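Local coordinates for protein type II restriction enzyme AgeI (Thalassobius gelatinovorus, PDB 5DWA) that recognises the double-stranded DNA sequence 5'-ACCGGT-3' and cleaves it after the first A, giving fragments that end in 5'-phosphates, at residues Met1-Leu5 with His14-Val20; Ala99-Arg103 with Gly261-Gln265. All coordinates share one frame; numbering follows the deposited sequence.

How the interactions relate
Interaction 1 holds together the N-terminal hairpin, and interaction 2 fastens a loop near the C-terminus to the helix 84-109. The two follow one another along the chain without overlapping. Their centres lie 23 Å apart and their nearest atoms about 10 Å, so neither touches the other. The centre of interaction 1 is peripheral, 22 Å from the centre of the chain, whereas the centre of interaction 2 sits deeper, 10 Å from the centre of the chain. Neither contact belongs to the DNA-binding surface itself: the nearest atoms are about 9 Å from the bound DNA for interaction 1 and about 10 Å for interaction 2. The loop of interaction 2 follows strand 257-259 of this PD-(D/E)XK nuclease.

Interaction 1 of 2, residues Met1-Leu5 with His14-Val20; sequences MRLDL and HVMLDNV
Leu3 and Val15 form the hydrogen-bonded pair in the middle of this contact: Leu3 N donates to Val15 O at 2.8 Å, and Val15 N returns a longer bond to Leu3 O. Nearer the chain start, Leu17 N gives Met1 O an almost straight bond (174°) of 2.8 Å. Met1 N then uses two acceptors, Leu17 O at 2.9 Å and Val20 O. The type II turn from Leu17 to Val20 brings both carbonyls round to this nitrogen, and they would probably stabilise a positive charge on the chain terminus. The Leu3-Val15 bonds belong to an antiparallel beta hairpin of strands 2-8 and 11-16, which forms a two-stranded sheet of its own; those of Met1 continue the pairing beyond it into the turn.

On the face carrying Arg2, Asp4, His14 and Met16, polar groups meet. His14 ND1 donates from within its ring plane to Asp4 OD1 at 2.8 Å, with the carboxylate perpendicular to the ring. The same oxygen takes a salt bridge from Arg2 NE at 3.0 Å, through its syn lone pair. A bend in the arginine chain (chi3 79°) turns the guanidinium to Asp4 and sets one of its faces over His14 ND1. Met16 SD, in one of two modelled conformers, lies against Arg2 CB at 3.8 Å.

Apolar side chains meet on the face of Leu3 and Val15. Leu3 CB touches Val15 CG1 at 3.9 Å, while Leu3 CD1 meets Leu17 CD2 at 3.8 Å, and Leu5 CD1 reaches the same valine methyl. Tyr25 and His69 both pack on Leu3. At the turn, Met1 SD approaches Val20 CG1.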
ATOM      1  N   MET A   1      26.815 -10.876 -15.993  1.00 23.94           N
ATOM      2  CA  MET A   1      27.374  -9.622 -16.485  1.00 23.46           C
ATOM      3  C   MET A   1      27.310  -8.541 -15.414  1.00 23.46           C
ATOM      4  O   MET A   1      26.530  -8.641 -14.469  1.00 24.20           O
ATOM      5  CB  MET A   1      26.629  -9.151 -17.733  1.00 23.10           C
ATOM      6  CG  MET A   1      25.184  -8.754 -17.460  1.00 24.03           C
ATOM      7  SD  MET A   1      24.279  -8.245 -18.926  1.00 25.74           S
ATOM      8  CE  MET A   1      24.918  -6.593 -19.170  1.00 26.48           C
ATOM      9  N   ARG A   2      28.129  -7.508 -15.563  1.00 23.16           N
ATOM     10  CA  ARG A   2      28.007  -6.339 -14.709  1.00 22.06           C
ATOM     11  C   ARG A   2      26.994  -5.388 -15.327  1.00 22.92           C
ATOM     12  O   ARG A   2      27.166  -4.931 -16.455  1.00 23.70           O
ATOM     13  CB  ARG A   2      29.349  -5.630 -14.518  1.00 21.71           C
ATOM     14  CG  ARG A   2      29.282  -4.506 -13.493  1.00 22.78           C
ATOM     15  CD  ARG A   2      30.507  -3.616 -13.529  1.00 24.12           C
ATOM     16  NE  ARG A   2      30.435  -2.660 -14.628  1.00 24.85           N
ATOM     17  CZ  ARG A   2      31.426  -1.850 -14.980  1.00 25.44           C
ATOM     18  NH1 ARG A   2      32.579  -1.884 -14.324  1.00 26.42           N
ATOM     19  NH2 ARG A   2      31.264  -1.011 -15.991  1.00 25.53           N
ATOM     20  N   LEU A   3      25.930  -5.103 -14.585  1.00 23.22           N
ATOM     21  CA  LEU A   3      24.924  -4.152 -15.035  1.00 23.51           C
ATOM     22  C   LEU A   3      25.299  -2.731 -14.660  1.00 22.74           C
ATOM     23  O   LEU A   3      25.693  -2.469 -13.528  1.00 23.80           O
ATOM     24  CB  LEU A   3      23.559  -4.495 -14.437  1.00 25.38           C
ATOM     25  CG  LEU A   3      22.553  -5.179 -15.357  1.00 28.39           C
ATOM     26  CD1 LEU A   3      21.253  -5.416 -14.604  1.00 27.35           C
ATOM     27  CD2 LEU A   3      22.309  -4.344 -16.600  1.00 30.38           C
ATOM     28  N   ASP A   4      25.172  -1.816 -15.613  1.00 22.89           N
ATOM     29  CA  ASP A   4      25.393  -0.404 -15.343  1.00 25.10           C
ATOM     30  C   ASP A   4      24.048   0.297 -15.271  1.00 26.18           C
ATOM     31  O   ASP A   4      23.304   0.340 -16.250  1.00 27.82           O
ATOM     32  CB  ASP A   4      26.277   0.225 -16.419  1.00 27.27           C
ATOM     33  CG  ASP A   4      27.598  -0.493 -16.574  1.00 30.18           C
ATOM     34  OD1 ASP A   4      28.121  -1.003 -15.560  1.00 31.39           O
ATOM     35  OD2 ASP A   4      28.110  -0.558 -17.713  1.00 32.05           O
ATOM     36  N   LEU A   5      23.729   0.841 -14.105  1.00 25.64           N
ATOM     37  CA  LEU A   5      22.417   1.432 -13.888  1.00 25.43           C
ATOM     38  C   LEU A   5      22.491   2.943 -13.816  1.00 27.85           C
ATOM     39  O   LEU A   5      23.219   3.498 -12.997  1.00 28.42           O
ATOM     40  CB  LEU A   5      21.787   0.880 -12.609  1.00 25.00           C
ATOM     41  CG  LEU A   5      21.722  -0.646 -12.508  1.00 24.89           C
ATOM     42  CD1 LEU A   5      21.012  -1.060 -11.230  1.00 25.34           C
ATOM     43  CD2 LEU A   5      21.065  -1.254 -13.741  1.00 25.94           C
ATOM     44  N   HIS A  14      26.298  -0.037 -10.093  1.00 25.02           N
ATOM     45  CA  HIS A  14      26.570  -1.319 -10.708  1.00 25.21           C
ATOM     46  C   HIS A  14      25.981  -2.406  -9.844  1.00 22.88           C
ATOM     47  O   HIS A  14      25.887  -2.262  -8.625  1.00 23.25           O
ATOM     48  CB  HIS A  14      28.073  -1.527 -10.889  1.00 28.04           C
ATOM     49  CG  HIS A  14      28.749  -0.390 -11.586  1.00 31.24           C
ATOM     50  ND1 HIS A  14      28.805  -0.290 -12.960  1.00 32.99           N
ATOM     51  CD2 HIS A  14      29.372   0.709 -11.100  1.00 32.42           C
ATOM     52  CE1 HIS A  14      29.445   0.819 -13.290  1.00 33.23           C
ATOM     53  NE2 HIS A  14      29.797   1.442 -12.180  1.00 33.59           N
ATOM     54  N   VAL A  15      25.560  -3.479 -10.490  1.00 20.26           N
ATOM     55  CA  VAL A  15      25.117  -4.663  -9.779  1.00 20.92           C
ATOM     56  C   VAL A  15      25.406  -5.845 -10.694  1.00 21.06           C
ATOM     57  O   VAL A  15      25.344  -5.720 -11.919  1.00 22.36           O
ATOM     58  CB  VAL A  15      23.610  -4.588  -9.392  1.00 21.67           C
ATOM     59  CG1 VAL A  15      22.729  -4.621 -10.631  1.00 22.60           C
ATOM     60  CG2 VAL A  15      23.240  -5.721  -8.433  1.00 22.47           C
ATOM     61  N   MET A  16      25.746  -6.990 -10.117  0.55 20.99           N
ATOM     62  CA  MET A  16      26.021  -8.167 -10.934  0.55 20.99           C
ATOM     63  C   MET A  16      24.739  -8.921 -11.264  0.55 20.56           C
ATOM     64  O   MET A  16      23.924  -9.201 -10.385  0.55 20.60           O
ATOM     65  CB  MET A  16      27.015  -9.091 -10.230  0.55 22.56           C
ATOM     66  CG  MET A  16      28.379  -8.456 -10.003  0.55 24.04           C
ATOM     67  SD  MET A  16      29.169  -7.934 -11.540  0.55 25.40           S
ATOM     68  CE  MET A  16      29.293  -9.503 -12.392  0.55 25.10           C
ATOM     69  N   LEU A  17      24.574  -9.234 -12.545  1.00 19.81           N
ATOM     70  CA  LEU A  17      23.417  -9.952 -13.046  1.00 20.06           C
ATOM     71  C   LEU A  17      23.882 -11.316 -13.543  1.00 21.11           C
ATOM     72  O   LEU A  17      24.289 -11.468 -14.702  1.00 21.77           O
ATOM     73  CB  LEU A  17      22.728  -9.158 -14.156  1.00 19.04           C
ATOM     74  CG  LEU A  17      21.452  -9.757 -14.746  1.00 21.19           C
ATOM     75  CD1 LEU A  17      20.353  -9.792 -13.687  1.00 21.39           C
ATOM     76  CD2 LEU A  17      21.011  -8.976 -15.980  1.00 22.42           C
ATOM     77  N   ASP A  18      23.838 -12.294 -12.642  1.00 21.51           N
ATOM     78  CA  ASP A  18      24.355 -13.636 -12.896  1.00 23.40           C
ATOM     79  C   ASP A  18      23.599 -14.369 -13.993  1.00 22.47           C
ATOM     80  O   ASP A  18      22.378 -14.256 -14.100  1.00 22.22           O
ATOM     81  CB  ASP A  18      24.308 -14.466 -11.612  1.00 26.98           C
ATOM     82  CG  ASP A  18      25.034 -13.801 -10.464  1.00 31.13           C
ATOM     83  OD1 ASP A  18      26.169 -13.328 -10.675  1.00 32.39           O
ATOM     84  OD2 ASP A  18      24.468 -13.749  -9.352  1.00 33.73           O
ATOM     85  N   ASN A  19      24.344 -15.128 -14.796  1.00 22.88           N
ATOM     86  CA  ASN A  19      23.796 -15.949 -15.877  1.00 21.72           C
ATOM     87  C   ASN A  19      22.986 -15.162 -16.901  1.00 21.06           C
ATOM     88  O   ASN A  19      22.006 -15.659 -17.459  1.00 23.01           O
ATOM     89  CB  ASN A  19      22.960 -17.088 -15.294  1.00 23.33           C
ATOM     90  CG  ASN A  19      23.814 -18.099 -14.557  1.00 25.96           C
ATOM     91  OD1 ASN A  19      24.627 -18.798 -15.167  1.00 27.67           O
ATOM     92  ND2 ASN A  19      23.662 -18.161 -13.243  1.00 26.13           N
ATOM     93  N   VAL A  20      23.412 -13.927 -17.136  1.00 20.37           N
ATOM     94  CA  VAL A  20      22.920 -13.127 -18.246  1.00 20.13           C
ATOM     95  C   VAL A  20      24.126 -12.537 -18.952  1.00 22.08           C
ATOM     96  O   VAL A  20      24.926 -11.845 -18.332  1.00 23.29           O
ATOM     97  CB  VAL A  20      21.988 -11.988 -17.789  1.00 19.43           C
ATOM     98  CG1 VAL A  20      21.520 -11.168 -18.989  1.00 19.47           C
ATOM     99  CG2 VAL A  20      20.800 -12.546 -17.022  1.00 19.07           C
TER

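Interaction 2 of 2, residues Ala99-Arg103 with Gly261-Gln265; sequences ALVER and GFSGQ
Arg103 and Phe262 run past each other in opposite directions, the aliphatic part of the arginine lying over the ring while its guanidinium turns to the loop backbone. Arg103 CG sits over the ring face, 4.2 Å from the centroid of Phe262, in a CH-pi contact. It points there because it is anti to the backbone N (chi1 -178°). An unusual bend at the next bond (chi2 -100°), in the conformer given, then swings the chain toward the loop, and the guanidinium plane ends up 82° from that of the ring.

The edge of the Phe262 ring meets Leu100 CD2 (4.0 Å from Phe262 CE1) and the Ala99 carbonyl oxygen, and Phe262 CZ is 4.1 Å from Ala99 CB. Its surroundings also include Tyr240, edge-to-face, and Phe51 of helix 43-57. An alanine in place of Phe262 is likely to open a gap beside Ala99 and Leu100 and deprive the arginine chain of the surface it lies on.

The contact binds helix 84-109 to the loop that follows strand 257-259, an outermost strand of the mixed six-stranded sheet in this PD-(D/E)XK nuclease.

Arg103 is modelled in two conformers; in the one described, NH1 and NH2 grip Gln265 O end-on, at 3.0 Å and 2.9 Å, with that oxygen close to the guanidinium plane. NE donates to Phe262 O, though the modelled length is so short as to be doubtful. A water accepts from NH2 and donates to Gly261 O. Gly264 passes the guanidinium with backbone angles at which a side chain would strike the preceding carbonyl, and Ser263 OG bonds to Thr55 O.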
ATOM      1  N   ALA A  99       1.941 -12.924 -16.613  1.00 12.05           N
ATOM      2  CA  ALA A  99       3.052 -13.854 -16.762  1.00 12.82           C
ATOM      3  C   ALA A  99       2.769 -15.206 -16.095  1.00 12.20           C
ATOM      4  O   ALA A  99       3.103 -16.246 -16.658  1.00 12.42           O
ATOM      5  CB  ALA A  99       4.328 -13.241 -16.200  1.00 13.35           C
ATOM      6  N   LEU A 100       2.159 -15.200 -14.909  1.00 12.03           N
ATOM      7  CA  LEU A 100       1.825 -16.449 -14.225  1.00 13.18           C
ATOM      8  C   LEU A 100       0.884 -17.307 -15.073  1.00 12.56           C
ATOM      9  O   LEU A 100       1.087 -18.516 -15.216  1.00 12.98           O
ATOM     10  CB  LEU A 100       1.182 -16.179 -12.863  1.00 14.15           C
ATOM     11  CG  LEU A 100       2.138 -15.765 -11.755  1.00 13.91           C
ATOM     12  CD1 LEU A 100       1.320 -15.302 -10.549  1.00 15.36           C
ATOM     13  CD2 LEU A 100       3.047 -16.925 -11.380  1.00 13.87           C
ATOM     14  N   VAL A 101      -0.143 -16.674 -15.634  1.00 12.49           N
ATOM     15  CA  VAL A 101      -1.135 -17.375 -16.444  1.00 12.92           C
ATOM     16  C   VAL A 101      -0.499 -17.911 -17.727  1.00 15.04           C
ATOM     17  O   VAL A 101      -0.702 -19.079 -18.092  1.00 15.37           O
ATOM     18  CB  VAL A 101      -2.315 -16.455 -16.794  1.00 12.97           C
ATOM     19  CG1 VAL A 101      -3.243 -17.122 -17.811  1.00 14.35           C
ATOM     20  CG2 VAL A 101      -3.080 -16.073 -15.542  1.00 12.75           C
ATOM     21  N   GLU A 102       0.291 -17.068 -18.386  1.00 14.71           N
ATOM     22  CA  GLU A 102       0.956 -17.448 -19.635  1.00 15.64           C
ATOM     23  C   GLU A 102       1.912 -18.624 -19.433  1.00 16.04           C
ATOM     24  O   GLU A 102       1.952 -19.555 -20.247  1.00 17.37           O
ATOM     25  CB  GLU A 102       1.714 -16.250 -20.216  1.00 18.61           C
ATOM     26  CG  GLU A 102       2.417 -16.524 -21.545  1.00 21.20           C
ATOM     27  CD  GLU A 102       1.455 -16.608 -22.708  1.00 23.72           C
ATOM     28  OE1 GLU A 102       0.514 -15.787 -22.773  1.00 25.68           O
ATOM     29  OE2 GLU A 102       1.634 -17.504 -23.557  1.00 24.79           O
ATOM     30  N   ARG A 103       2.673 -18.590 -18.344  0.56 14.69           N
ATOM     31  CA  ARG A 103       3.692 -19.608 -18.107  0.56 15.37           C
ATOM     32  C   ARG A 103       3.091 -20.934 -17.659  0.56 16.37           C
ATOM     33  O   ARG A 103       3.530 -21.997 -18.103  0.56 17.21           O
ATOM     34  CB  ARG A 103       4.711 -19.124 -17.069  0.56 15.26           C
ATOM     35  CG  ARG A 103       5.842 -20.112 -16.784  0.56 16.60           C
ATOM     36  CD  ARG A 103       5.582 -20.892 -15.503  0.56 17.19           C
ATOM     37  NE  ARG A 103       6.665 -21.810 -15.150  0.56 17.24           N
ATOM     38  CZ  ARG A 103       6.671 -23.109 -15.431  0.56 17.27           C
ATOM     39  NH1 ARG A 103       5.653 -23.655 -16.085  0.56 17.53           N
ATOM     40  NH2 ARG A 103       7.697 -23.865 -15.062  0.56 18.09           N
ATOM     41  N   GLY A 261      13.109 -21.384 -10.178  1.00 19.76           N
ATOM     42  CA  GLY A 261      13.178 -20.567 -11.371  1.00 20.05           C
ATOM     43  C   GLY A 261      11.783 -20.451 -11.957  1.00 19.94           C
ATOM     44  O   GLY A 261      10.843 -21.094 -11.478  1.00 20.50           O
ATOM     45  N   PHE A 262      11.629 -19.641 -12.995  1.00 20.21           N
ATOM     46  CA  PHE A 262      10.302 -19.361 -13.527  1.00 20.37           C
ATOM     47  C   PHE A 262      10.014 -20.145 -14.799  1.00 23.95           C
ATOM     48  O   PHE A 262       8.967 -20.774 -14.923  1.00 26.25           O
ATOM     49  CB  PHE A 262      10.143 -17.861 -13.778  1.00 17.83           C
ATOM     50  CG  PHE A 262       8.742 -17.447 -14.109  1.00 17.48           C
ATOM     51  CD1 PHE A 262       7.776 -17.372 -13.119  1.00 18.41           C
ATOM     52  CD2 PHE A 262       8.396 -17.104 -15.407  1.00 17.73           C
ATOM     53  CE1 PHE A 262       6.484 -16.975 -13.417  1.00 19.20           C
ATOM     54  CE2 PHE A 262       7.102 -16.710 -15.718  1.00 18.42           C
ATOM     55  CZ  PHE A 262       6.145 -16.648 -14.716  1.00 19.67           C
ATOM     56  N   SER A 263      10.943 -20.111 -15.741  1.00 25.65           N
ATOM     57  CA  SER A 263      10.774 -20.838 -16.989  1.00 27.36           C
ATOM     58  C   SER A 263      10.913 -22.340 -16.773  1.00 28.21           C
ATOM     59  O   SER A 263      11.574 -22.783 -15.830  1.00 29.81           O
ATOM     60  CB  SER A 263      11.792 -20.361 -18.021  1.00 27.86           C
ATOM     61  OG  SER A 263      13.099 -20.725 -17.622  1.00 30.09           O
ATOM     62  N   GLY A 264      10.287 -23.116 -17.652  1.00 27.11           N
ATOM     63  CA  GLY A 264      10.335 -24.565 -17.568  1.00 27.29           C
ATOM     64  C   GLY A 264       8.994 -25.201 -17.897  1.00 27.59           C
ATOM     65  O   GLY A 264       8.107 -24.552 -18.455  1.00 26.65           O
ATOM     66  N   GLN A 265       8.858 -26.481 -17.559  1.00 27.95           N
ATOM     67  CA  GLN A 265       7.587 -27.194 -17.683  1.00 29.39           C
ATOM     68  C   GLN A 265       6.969 -27.405 -16.306  1.00 28.82           C
ATOM     69  O   GLN A 265       6.472 -26.462 -15.694  1.00 28.62           O
ATOM     70  CB  GLN A 265       7.785 -28.534 -18.391  1.00 32.15           C
ATOM     71  CG  GLN A 265       8.034 -28.408 -19.885  1.00 34.88           C
ATOM     72  CD  GLN A 265       6.824 -27.884 -20.632  1.00 37.08           C
ATOM     73  OE1 GLN A 265       5.789 -28.543 -20.697  1.00 37.86           O
ATOM     74  NE2 GLN A 265       6.947 -26.688 -21.194  1.00 38.24           N
TER
HETATM   75  O   HOH W   1       9.517 -23.216 -12.918  1.00 29.84           O